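Local coordinates for DUF3248 domain-containing protein (Thermus thermophilus, PDB 2E6X), which is of unknown function, belongs to the DUF3248 family and associates with a second copy of itself, at residues V27-L32 with R63-E68. Residues are numbered along the deposited sequence; the frame is centred on the assembly and turned at random.
Sequences VVRVGL and RVEWVE
The backbones of Val28 and Val30 hydrogen-bond to those of Arg63, Glu65 and Val67 in a parallel beta ladder that joins strand 26-32, the middle of a three-stranded mixed sheet, to strand 62-66; helices 36-41 and 50-58 lie in the connection between them. Val28 N gives a nearly straight bond to Arg63 O (2.9 Å), and Val28 O takes Glu65 N. Val30 repeats the pattern, its N on Glu65 O (2.8 Å) and its O on Val67 N. On the face carrying Val27, Arg29 and Glu65, the extended side chains of Arg29 and Glu65 run side by side, and Arg29 NE meets Glu65 OE1 at 3.1 Å, on the syn side of a carboxylate turned 29° from the guanidinium. The other oxygen, OE2, has a weak bond from Arg63 NE, so the carboxylate joins two arginines; these charges probably help keep it ionised. Val27 CG1 packs against the same carboxylate, 3.4 Å from Glu65 CD. The opposite face carries Val28, Val30, Val64 and Trp66. With CG anti to its backbone N (chi1 -178°), Trp66 turns one face of its indole to Val30 O and Gly31 CA: Val30 CG1 reaches CE3 at 3.5 Å, and Gly31 CA stands over the six-membered ring in a CH-pi contact, 4.0 Å from the centroid. Farther out, Arg29 NH2 is taken up by Pro43 O, while Leu42, Leu45 and Phe39 pack against its side chain. Trp15 of strand 13-19 packs on Val28 and Val30, whereas Val57 and Glu50 of the second subunit touch Val64 and Trp66 respectively. Past Gly31, one water bridges the two segments, accepting from Leu32 N and donating to Val67 O at 2.8 Å.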
ATOM      1  N   VAL A  27      -4.973  -1.841   7.857  1.00  8.29           N
ATOM      2  CA  VAL A  27      -4.464  -0.478   7.782  1.00  8.95           C
ATOM      3  C   VAL A  27      -3.165  -0.441   6.966  1.00  9.15           C
ATOM      4  O   VAL A  27      -2.267  -1.284   7.128  1.00  9.07           O
ATOM      5  CB  VAL A  27      -4.210   0.110   9.210  1.00  8.17           C
ATOM      6  CG1 VAL A  27      -3.563   1.478   9.127  1.00  6.86           C
ATOM      7  CG2 VAL A  27      -5.560   0.182  10.011  1.00  8.36           C
ATOM      8  N   VAL A  28      -3.106   0.469   6.014  1.00  8.09           N
ATOM      9  CA  VAL A  28      -1.876   0.658   5.257  1.00  7.69           C
ATOM     10  C   VAL A  28      -1.377   2.048   5.595  1.00 10.48           C
ATOM     11  O   VAL A  28      -2.132   3.055   5.495  1.00  9.19           O
ATOM     12  CB  VAL A  28      -2.126   0.516   3.766  1.00 10.92           C
ATOM     13  CG1 VAL A  28      -0.904   1.000   2.961  1.00  8.85           C
ATOM     14  CG2 VAL A  28      -2.420  -0.974   3.483  1.00 13.44           C
ATOM     15  N   ARG A  29      -0.142   2.123   6.071  1.00  8.28           N
ATOM     16  CA  ARG A  29       0.405   3.439   6.377  1.00 14.76           C
ATOM     17  C   ARG A  29       1.492   3.736   5.366  1.00 13.28           C
ATOM     18  O   ARG A  29       2.317   2.861   5.069  1.00 13.56           O
ATOM     19  CB  ARG A  29       0.968   3.493   7.805  1.00 13.96           C
ATOM     20  CG  ARG A  29      -0.096   3.317   8.827  1.00 16.23           C
ATOM     21  CD  ARG A  29       0.488   3.199  10.213  1.00 11.81           C
ATOM     22  NE  ARG A  29      -0.595   3.209  11.200  1.00 12.06           N
ATOM     23  CZ  ARG A  29      -0.435   2.872  12.466  1.00 10.09           C
ATOM     24  NH1 ARG A  29       0.777   2.500  12.896  1.00  8.01           N
ATOM     25  NH2 ARG A  29      -1.489   2.871  13.288  1.00 12.08           N
ATOM     26  N   VAL A  30       1.484   4.958   4.840  1.00 14.38           N
ATOM     27  CA  VAL A  30       2.481   5.371   3.851  1.00 14.88           C
ATOM     28  C   VAL A  30       3.005   6.797   4.082  1.00 12.77           C
ATOM     29  O   VAL A  30       2.261   7.699   4.488  1.00 11.07           O
ATOM     30  CB  VAL A  30       1.907   5.270   2.420  1.00 12.15           C
ATOM     31  CG1 VAL A  30       0.751   6.277   2.226  1.00 12.54           C
ATOM     32  CG2 VAL A  30       3.002   5.556   1.412  1.00 12.47           C
ATOM     33  N   GLY A  31       4.289   6.998   3.824  1.00 12.32           N
ATOM     34  CA  GLY A  31       4.874   8.313   4.010  1.00 11.43           C
ATOM     35  C   GLY A  31       6.254   8.359   3.367  1.00 13.28           C
ATOM     36  O   GLY A  31       6.735   7.338   2.869  1.00 12.91           O
ATOM     37  N   LEU A  32       6.872   9.531   3.355  1.00 13.60           N
ATOM     38  CA  LEU A  32       8.222   9.644   2.805  1.00 18.25           C
ATOM     39  C   LEU A  32       9.190   8.959   3.740  1.00 17.57           C
ATOM     40  O   LEU A  32       8.904   8.801   4.933  1.00 15.45           O
ATOM     41  CB  LEU A  32       8.641  11.104   2.675  1.00 19.70           C
ATOM     42  CG  LEU A  32       8.007  11.904   1.544  1.00 24.46           C
ATOM     43  CD1 LEU A  32       8.469  13.338   1.643  1.00 23.56           C
ATOM     44  CD2 LEU A  32       8.394  11.284   0.197  1.00 25.00           C
ATOM     45  N   ARG A  63      -7.982   0.955   5.258  1.00  6.70           N
ATOM     46  CA  ARG A  63      -7.826   2.355   5.496  1.00  8.35           C
ATOM     47  C   ARG A  63      -6.372   2.684   5.183  1.00  8.95           C
ATOM     48  O   ARG A  63      -5.452   2.100   5.755  1.00  9.79           O
ATOM     49  CB  ARG A  63      -8.125   2.707   6.937  1.00 11.32           C
ATOM     50  CG  ARG A  63      -7.837   4.203   7.247  1.00  7.47           C
ATOM     51  CD  ARG A  63      -8.368   4.608   8.622  1.00  8.65           C
ATOM     52  NE  ARG A  63      -7.915   5.962   8.978  1.00  6.70           N
ATOM     53  CZ  ARG A  63      -8.527   7.066   8.562  1.00 10.81           C
ATOM     54  NH1 ARG A  63      -9.620   6.994   7.776  1.00  8.23           N
ATOM     55  NH2 ARG A  63      -8.077   8.246   8.959  1.00 11.79           N
ATOM     56  N   VAL A  64      -6.173   3.585   4.253  1.00  7.56           N
ATOM     57  CA  VAL A  64      -4.800   3.989   3.909  1.00  8.37           C
ATOM     58  C   VAL A  64      -4.521   5.285   4.673  1.00  8.09           C
ATOM     59  O   VAL A  64      -5.329   6.223   4.659  1.00  7.82           O
ATOM     60  CB  VAL A  64      -4.636   4.199   2.416  1.00  6.70           C
ATOM     61  CG1 VAL A  64      -3.135   4.675   2.085  1.00  6.70           C
ATOM     62  CG2 VAL A  64      -4.950   2.871   1.724  1.00  6.70           C
ATOM     63  N   GLU A  65      -3.371   5.333   5.320  1.00  7.97           N
ATOM     64  CA  GLU A  65      -3.022   6.467   6.185  1.00  9.38           C
ATOM     65  C   GLU A  65      -1.729   7.154   5.810  1.00  8.77           C
ATOM     66  O   GLU A  65      -0.711   6.482   5.615  1.00  7.74           O
ATOM     67  CB  GLU A  65      -2.934   5.947   7.654  1.00  9.61           C
ATOM     68  CG  GLU A  65      -4.270   5.412   8.172  1.00  8.66           C
ATOM     69  CD  GLU A  65      -4.183   4.780   9.558  1.00 12.07           C
ATOM     70  OE1 GLU A  65      -3.089   4.802  10.199  1.00  8.43           O
ATOM     71  OE2 GLU A  65      -5.227   4.255  10.015  1.00 16.62           O
ATOM     72  N   TRP A  66      -1.737   8.488   5.776  1.00  6.70           N
ATOM     73  CA  TRP A  66      -0.517   9.189   5.405  1.00 10.33           C
ATOM     74  C   TRP A  66       0.181   9.649   6.666  1.00 11.42           C
ATOM     75  O   TRP A  66      -0.431  10.253   7.545  1.00 13.90           O
ATOM     76  CB  TRP A  66      -0.810  10.393   4.502  1.00 10.53           C
ATOM     77  CG  TRP A  66       0.445  11.079   4.087  1.00 12.32           C
ATOM     78  CD1 TRP A  66       1.069  12.138   4.706  1.00 10.47           C
ATOM     79  CD2 TRP A  66       1.269  10.711   2.989  1.00  8.00           C
ATOM     80  NE1 TRP A  66       2.237  12.453   4.040  1.00  9.24           N
ATOM     81  CE2 TRP A  66       2.387  11.586   2.987  1.00 13.66           C
ATOM     82  CE3 TRP A  66       1.173   9.731   1.993  1.00 12.57           C
ATOM     83  CZ2 TRP A  66       3.408  11.491   2.042  1.00  9.30           C
ATOM     84  CZ3 TRP A  66       2.191   9.638   1.054  1.00 12.06           C
ATOM     85  CH2 TRP A  66       3.287  10.520   1.089  1.00 10.04           C
ATOM     86  N   VAL A  67       1.458   9.326   6.766  1.00 12.47           N
ATOM     87  CA  VAL A  67       2.253   9.689   7.921  1.00 10.88           C
ATOM     88  C   VAL A  67       3.125  10.871   7.589  1.00 13.80           C
ATOM     89  O   VAL A  67       4.029  10.744   6.785  1.00 14.16           O
ATOM     90  CB  VAL A  67       3.188   8.543   8.306  1.00 11.95           C
ATOM     91  CG1 VAL A  67       3.973   8.940   9.522  1.00 12.46           C
ATOM     92  CG2 VAL A  67       2.382   7.244   8.540  1.00  8.99           C
ATOM     93  N   GLU A  68       2.848  12.018   8.212  1.00 14.53           N
ATOM     94  CA  GLU A  68       3.579  13.247   7.977  1.00 16.67           C
ATOM     95  C   GLU A  68       4.979  13.137   8.591  1.00 18.90           C
ATOM     96  O   GLU A  68       5.146  12.560   9.684  1.00 15.27           O
ATOM     97  CB  GLU A  68       2.840  14.425   8.633  1.00 16.96           C
ATOM     98  CG  GLU A  68       1.393  14.596   8.216  1.00 17.57           C
ATOM     99  CD  GLU A  68       1.217  15.495   7.013  1.00 22.96           C
ATOM    100  OE1 GLU A  68       0.374  16.431   7.116  1.00 22.63           O
ATOM    101  OE2 GLU A  68       1.893  15.270   5.977  1.00 18.42           O
TER
HETATM  102  O   HOH W   1       5.646  11.886   4.858  1.00 14.43           O